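Local structure of putative sugar ABC transporter (Yersinia enterocolitica subsp. enterocolitica 8081, 5ULB) at residues Q19-I25 and G49-F55; V68-I72 and L92-I96. The protein probably serves as the periplasmic substrate-binding component of a sugar ABC transporter, binding 5-methylthioribose-like sugars, including methylselenoribose. All blocks are in the same frame, centred on the assembly; numbering follows the deposited sequence.

Contact 1: residues Q19-I25 and G49-F55; sequences QIKIAVI and GFKVDTF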
loop_
_atom_site.group_PDB
_atom_site.type_symbol
_atom_site.label_atom_id
_atom_site.label_comp_id
_atom_site.label_asym_id
_atom_site.label_seq_id
_atom_site.Cartn_x
_atom_site.Cartn_y
_atom_site.Cartn_z
ATOM N N GLN A 19 27.299 -4.131 -9.373
ATOM C CA GLN A 19 25.922 -3.716 -9.409
ATOM C C GLN A 19 25.654 -2.729 -8.283
ATOM O O GLN A 19 26.122 -2.844 -7.150
ATOM C CB GLN A 19 24.859 -4.880 -9.244
ATOM C CG GLN A 19 24.803 -5.812 -10.361
ATOM C CD GLN A 19 23.635 -6.712 -10.008
ATOM O OE1 GLN A 19 23.837 -7.554 -9.150
ATOM N NE2 GLN A 19 22.453 -6.521 -10.608
ATOM N N ILE A 20 24.801 -1.746 -8.615
ATOM C CA ILE A 20 24.154 -0.941 -7.571
ATOM C C ILE A 20 23.269 -1.882 -6.749
ATOM O O ILE A 20 22.524 -2.671 -7.327
ATOM C CB ILE A 20 23.378 0.187 -8.217
ATOM C CG1 ILE A 20 24.288 1.221 -8.927
ATOM C CG2 ILE A 20 22.412 0.847 -7.234
ATOM C CD1 ILE A 20 25.048 2.027 -8.057
ATOM N N LYS A 21 23.338 -1.757 -5.416
ATOM C CA LYS A 21 22.584 -2.640 -4.526
ATOM C C LYS A 21 21.607 -1.834 -3.686
ATOM O O LYS A 21 22.021 -0.830 -3.045
ATOM C CB LYS A 21 23.542 -3.457 -3.658
ATOM C CG LYS A 21 24.580 -4.176 -4.473
ATOM C CD LYS A 21 25.742 -4.792 -3.752
ATOM C CE LYS A 21 26.643 -5.424 -4.828
ATOM N NZ LYS A 21 27.478 -4.454 -5.620
ATOM N N ILE A 22 20.352 -2.277 -3.661
ATOM C CA ILE A 22 19.280 -1.633 -2.944
ATOM C C ILE A 22 18.686 -2.619 -1.914
ATOM O O ILE A 22 18.424 -3.779 -2.274
ATOM C CB ILE A 22 18.147 -1.193 -3.903
ATOM C CG1 ILE A 22 18.707 -0.397 -5.069
ATOM C CG2 ILE A 22 17.058 -0.439 -3.172
ATOM C CD1 ILE A 22 19.413 0.871 -4.819
ATOM N N ALA A 23 18.486 -2.143 -0.710
ATOM C CA ALA A 23 17.781 -2.944 0.328
ATOM C C ALA A 23 16.371 -2.345 0.494
ATOM O O ALA A 23 16.250 -1.107 0.678
ATOM C CB ALA A 23 18.541 -2.949 1.609
ATOM N N VAL A 24 15.372 -3.191 0.515
ATOM C CA VAL A 24 14.006 -2.773 0.820
ATOM C C VAL A 24 13.560 -3.445 2.108
ATOM O O VAL A 24 13.632 -4.710 2.197
ATOM C CB VAL A 24 13.073 -3.155 -0.335
ATOM C CG1 VAL A 24 11.648 -2.716 -0.083
ATOM C CG2 VAL A 24 13.632 -2.672 -1.651
ATOM N N ILE A 25 13.150 -2.708 3.108
ATOM C CA ILE A 25 12.711 -3.249 4.398
ATOM C C ILE A 25 11.291 -2.738 4.580
ATOM O O ILE A 25 11.059 -1.521 4.669
ATOM C CB ILE A 25 13.637 -2.874 5.539
ATOM C CG1 ILE A 25 15.103 -3.197 5.274
ATOM C CG2 ILE A 25 13.143 -3.658 6.780
ATOM C CD1 ILE A 25 15.907 -2.123 4.640
ATOM N N GLY A 49 19.080 -2.667 -13.828
ATOM C CA GLY A 49 20.311 -3.448 -13.544
ATOM C C GLY A 49 20.741 -3.479 -12.118
ATOM O O GLY A 49 21.887 -3.849 -11.861
ATOM N N PHE A 50 19.873 -3.099 -11.203
ATOM C CA PHE A 50 20.182 -3.056 -9.779
ATOM C C PHE A 50 19.937 -4.384 -9.108
ATOM O O PHE A 50 19.046 -5.137 -9.520
ATOM C CB PHE A 50 19.328 -2.019 -9.082
ATOM C CG PHE A 50 19.554 -0.565 -9.463
ATOM C CD1 PHE A 50 20.443 -0.137 -10.379
ATOM C CD2 PHE A 50 18.769 0.385 -8.838
ATOM C CE1 PHE A 50 20.580 1.254 -10.659
ATOM C CE2 PHE A 50 18.866 1.710 -9.110
ATOM C CZ PHE A 50 19.766 2.185 -10.006
ATOM N N LYS A 51 20.724 -4.718 -8.103
ATOM C CA LYS A 51 20.409 -5.871 -7.216
ATOM C C LYS A 51 19.464 -5.315 -6.156
ATOM O O LYS A 51 19.747 -4.303 -5.535
ATOM C CB LYS A 51 21.675 -6.356 -6.599
ATOM C CG LYS A 51 21.500 -7.473 -5.577
ATOM C CD LYS A 51 22.793 -8.126 -5.144
ATOM C CE LYS A 51 22.733 -9.221 -4.081
ATOM N NZ LYS A 51 21.648 -10.149 -4.176
ATOM N N VAL A 52 18.342 -5.972 -5.927
ATOM C CA VAL A 52 17.338 -5.545 -4.960
ATOM C C VAL A 52 17.186 -6.716 -3.955
ATOM O O VAL A 52 16.761 -7.802 -4.341
ATOM C CB VAL A 52 16.002 -5.245 -5.585
ATOM C CG1 VAL A 52 14.950 -4.917 -4.518
ATOM C CG2 VAL A 52 16.140 -4.121 -6.596
ATOM N N ASP A 53 17.474 -6.427 -2.697
ATOM C CA ASP A 53 17.349 -7.369 -1.604
ATOM C C ASP A 53 16.180 -6.918 -0.735
ATOM O O ASP A 53 16.225 -5.807 -0.220
ATOM C CB ASP A 53 18.646 -7.426 -0.763
ATOM C CG ASP A 53 19.835 -8.047 -1.491
ATOM O OD1 ASP A 53 19.636 -8.776 -2.467
ATOM O OD2 ASP A 53 20.989 -7.822 -1.004
ATOM N N THR A 54 15.223 -7.745 -0.515
ATOM C CA THR A 54 13.996 -7.457 0.203
ATOM C C THR A 54 13.893 -8.187 1.550
ATOM O O THR A 54 14.305 -9.323 1.683
ATOM C CB THR A 54 12.709 -7.670 -0.637
ATOM O OG1 THR A 54 12.585 -9.030 -0.961
ATOM C CG2 THR A 54 12.768 -6.918 -1.938
ATOM N N PHE A 55 13.304 -7.498 2.528
ATOM C CA PHE A 55 13.265 -7.973 3.921
ATOM C C PHE A 55 11.885 -7.561 4.479
ATOM O O PHE A 55 11.476 -6.391 4.348
ATOM C CB PHE A 55 14.355 -7.335 4.765
ATOM C CG PHE A 55 15.710 -7.589 4.252
ATOM C CD1 PHE A 55 16.392 -8.743 4.614
ATOM C CD2 PHE A 55 16.333 -6.685 3.358
ATOM C CE1 PHE A 55 17.738 -8.949 4.111
ATOM C CE2 PHE A 55 17.589 -6.867 2.902
ATOM C CZ PHE A 55 18.251 -8.074 3.250
HETATM O O HOH W 1 24.112 -1.461 -11.373
#
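I20 lays its CG2 methyl over the middle of the F50 ring, a CH-pi contact at 3.7 Å from the ring centroid and 6° off the normal, where two parallel strands of a beta-alpha-beta unit begin to pair. The I20 and F50 side chains run side by side in the same direction; in I20, CG2 stands anti to the backbone N and CG1 beside that N (chi1 -66°), which puts CG2 over the ring. I22 slants across the neighbouring part of the ring, its CG1 3.8 Å from F50 CD2, and helix 262-278 packs on this cluster. Farther along the same face V24 CG2 meets V52 CG1 at 3.9 Å, under the connecting helix 32-48. The other face carries A23, I25 and F55: A23 CB lies at the edge of the F55 ring, while I25 crosses it obliquely. K51 NZ reaches along its own strand to D53 OD1 in a salt bridge, and D53 OD2 is hydrogen-bonded to Y76 OH. Backbone hydrogen bonds pair the strands from K51 N–I20 O to F55 N–V24 O, that from D53 N to I22 O almost straight at 175°. Beside the Schellman turn ending helix 32-48, Q19 NE2 donates to G49 O at 3.0 Å, from above the carbonyl plane.

Contact 2: residues V68-I72 and L92-I96; sequences VNQAI and LVKRI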
loop_
_atom_site.group_PDB
_atom_site.type_symbol
_atom_site.label_atom_id
_atom_site.label_comp_id
_atom_site.label_asym_id
_atom_site.label_seq_id
_atom_site.Cartn_x
_atom_site.Cartn_y
_atom_site.Cartn_z
ATOM N N VAL A 68 17.114 -2.912 9.097
ATOM C CA VAL A 68 17.620 -1.630 8.588
ATOM C C VAL A 68 19.044 -1.341 9.015
ATOM O O VAL A 68 19.917 -0.947 8.216
ATOM C CB VAL A 68 16.659 -0.435 8.887
ATOM C CG1 VAL A 68 17.242 0.849 8.354
ATOM C CG2 VAL A 68 15.244 -0.691 8.474
ATOM N N ASN A 69 19.314 -1.626 10.284
ATOM C CA ASN A 69 20.606 -1.454 10.785
ATOM C C ASN A 69 21.682 -2.353 10.070
ATOM O O ASN A 69 22.785 -1.907 9.723
ATOM C CB ASN A 69 20.650 -1.721 12.286
ATOM C CG ASN A 69 20.084 -0.535 13.094
ATOM O OD1 ASN A 69 20.326 0.641 12.736
ATOM N ND2 ASN A 69 19.485 -0.809 14.207
ATOM N N GLN A 70 21.278 -3.560 9.769
ATOM C CA GLN A 70 22.154 -4.442 9.027
ATOM C C GLN A 70 22.389 -3.942 7.600
ATOM O O GLN A 70 23.505 -3.943 7.104
ATOM C CB GLN A 70 21.617 -5.825 8.974
ATOM C CG GLN A 70 21.603 -6.515 10.337
ATOM C CD GLN A 70 20.776 -7.748 10.456
ATOM O OE1 GLN A 70 20.475 -8.403 9.508
ATOM N NE2 GLN A 70 20.461 -8.113 11.725
ATOM N N ALA A 71 21.306 -3.407 6.964
ATOM C CA ALA A 71 21.512 -2.850 5.580
ATOM C C ALA A 71 22.475 -1.654 5.630
ATOM O O ALA A 71 23.279 -1.479 4.733
ATOM C CB ALA A 71 20.168 -2.425 5.028
ATOM N N ILE A 72 22.373 -0.791 6.622
ATOM C CA ILE A 72 23.323 0.336 6.770
ATOM C C ILE A 72 24.753 -0.211 6.910
ATOM O O ILE A 72 25.672 0.232 6.251
ATOM C CB ILE A 72 22.975 1.228 7.976
ATOM C CG1 ILE A 72 21.632 1.926 7.781
ATOM C CG2 ILE A 72 24.020 2.229 8.245
ATOM C CD1 ILE A 72 21.031 2.565 9.040
ATOM N N LEU A 92 16.502 6.492 12.527
ATOM C CA LEU A 92 17.034 5.448 11.629
ATOM C C LEU A 92 17.374 6.044 10.269
ATOM O O LEU A 92 18.430 5.861 9.696
ATOM C CB LEU A 92 16.055 4.292 11.405
ATOM C CG LEU A 92 16.087 2.956 12.064
ATOM C CD1 LEU A 92 15.037 2.074 11.426
ATOM C CD2 LEU A 92 17.436 2.374 11.839
ATOM N N VAL A 93 16.434 6.863 9.735
ATOM C CA VAL A 93 16.639 7.527 8.450
ATOM C C VAL A 93 17.731 8.530 8.494
ATOM O O VAL A 93 18.537 8.638 7.570
ATOM C CB VAL A 93 15.318 8.050 7.893
ATOM C CG1 VAL A 93 15.570 8.846 6.605
ATOM C CG2 VAL A 93 14.348 6.940 7.610
ATOM N N LYS A 94 17.815 9.275 9.589
ATOM C CA LYS A 94 18.933 10.187 9.723
ATOM C C LYS A 94 20.322 9.441 9.671
ATOM O O LYS A 94 21.316 9.942 9.127
ATOM C CB LYS A 94 18.918 11.044 10.989
ATOM C CG LYS A 94 17.774 12.080 10.954
ATOM C CD LYS A 94 17.701 12.819 12.288
ATOM C CE LYS A 94 16.579 13.823 12.201
ATOM N NZ LYS A 94 16.507 14.551 13.457
ATOM N N ARG A 95 20.360 8.219 10.232
ATOM C CA ARG A 95 21.596 7.448 10.234
ATOM C C ARG A 95 21.895 6.944 8.754
ATOM O O ARG A 95 23.037 6.889 8.313
ATOM C CB ARG A 95 21.498 6.274 11.219
ATOM C CG ARG A 95 22.854 5.649 11.559
ATOM C CD ARG A 95 22.874 4.952 12.953
ATOM N NE ARG A 95 22.537 3.587 12.758
ATOM C CZ ARG A 95 23.346 2.656 12.248
ATOM N NH1 ARG A 95 22.860 1.427 12.081
ATOM N NH2 ARG A 95 24.618 2.914 11.861
ATOM N N ILE A 96 20.847 6.609 8.018
ATOM C CA ILE A 96 21.009 6.178 6.647
ATOM C C ILE A 96 21.645 7.326 5.896
ATOM O O ILE A 96 22.625 7.157 5.174
ATOM C CB ILE A 96 19.655 5.813 6.014
ATOM C CG1 ILE A 96 19.069 4.541 6.673
ATOM C CG2 ILE A 96 19.793 5.539 4.512
ATOM C CD1 ILE A 96 17.633 4.204 6.247
#
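I72 is the side chain on which the packing between these two nearly parallel helices turns, its CD1 lying 3.7 Å from I96 CG1 with the two side chains at about a right angle. The inner side, made by V68, I72 and I96, is tight and apolar. V68 points at the partner helix, and its CG1 touches I96 CD1 at 4.0 Å; L92, in one of its two conformers, adds CD2 at 3.8 Å from the same V68 CG1. L81 and I79 of strand 78-82 lie beneath V68 and I96. The outer side is looser and polar. In the conformer described, one of two, the exposed R95 bends back at chi3 (92°) so that its guanidinium comes over the I72 CD1 methyl, which lies 3.6 Å from the plane and offset toward the rim. In that conformer NH1 also donates to N69 OD1 at 2.7 Å, a nearly straight bond of 172° that lies in the guanidinium plane but approaches the amide oxygen from above its carbonyl plane, with the amide and guanidinium planes 43° apart. Such neighbouring parallel helices, sharing one apolar seam against a parallel sheet, are typical of the Rossmann-like alpha/beta/alpha lobes of periplasmic binding proteins.

In the fold
From the N terminus, strand 21-26 leads into helix 32-48, and the chain returns alongside as strand 51-56, so contact 1 closes the first beta-alpha-beta loop at an outer edge of the sheet. The next element, helix 61-73, supplies one half of contact 2; the chain then passes through strand 78-82, on the other side of strand 21-26, before helix 89-98 closes the second loop. The two loops follow in series, neither nested nor crossed. They meet where helix 61-73 lies on the sheet: A71 CB sits 3.8 Å from A23 CB, and V68 packs on I25. Together they tie edge strand 51-56 and its neighbour 21-26 to helices 61-73 and 89-98 on one face of the sheet.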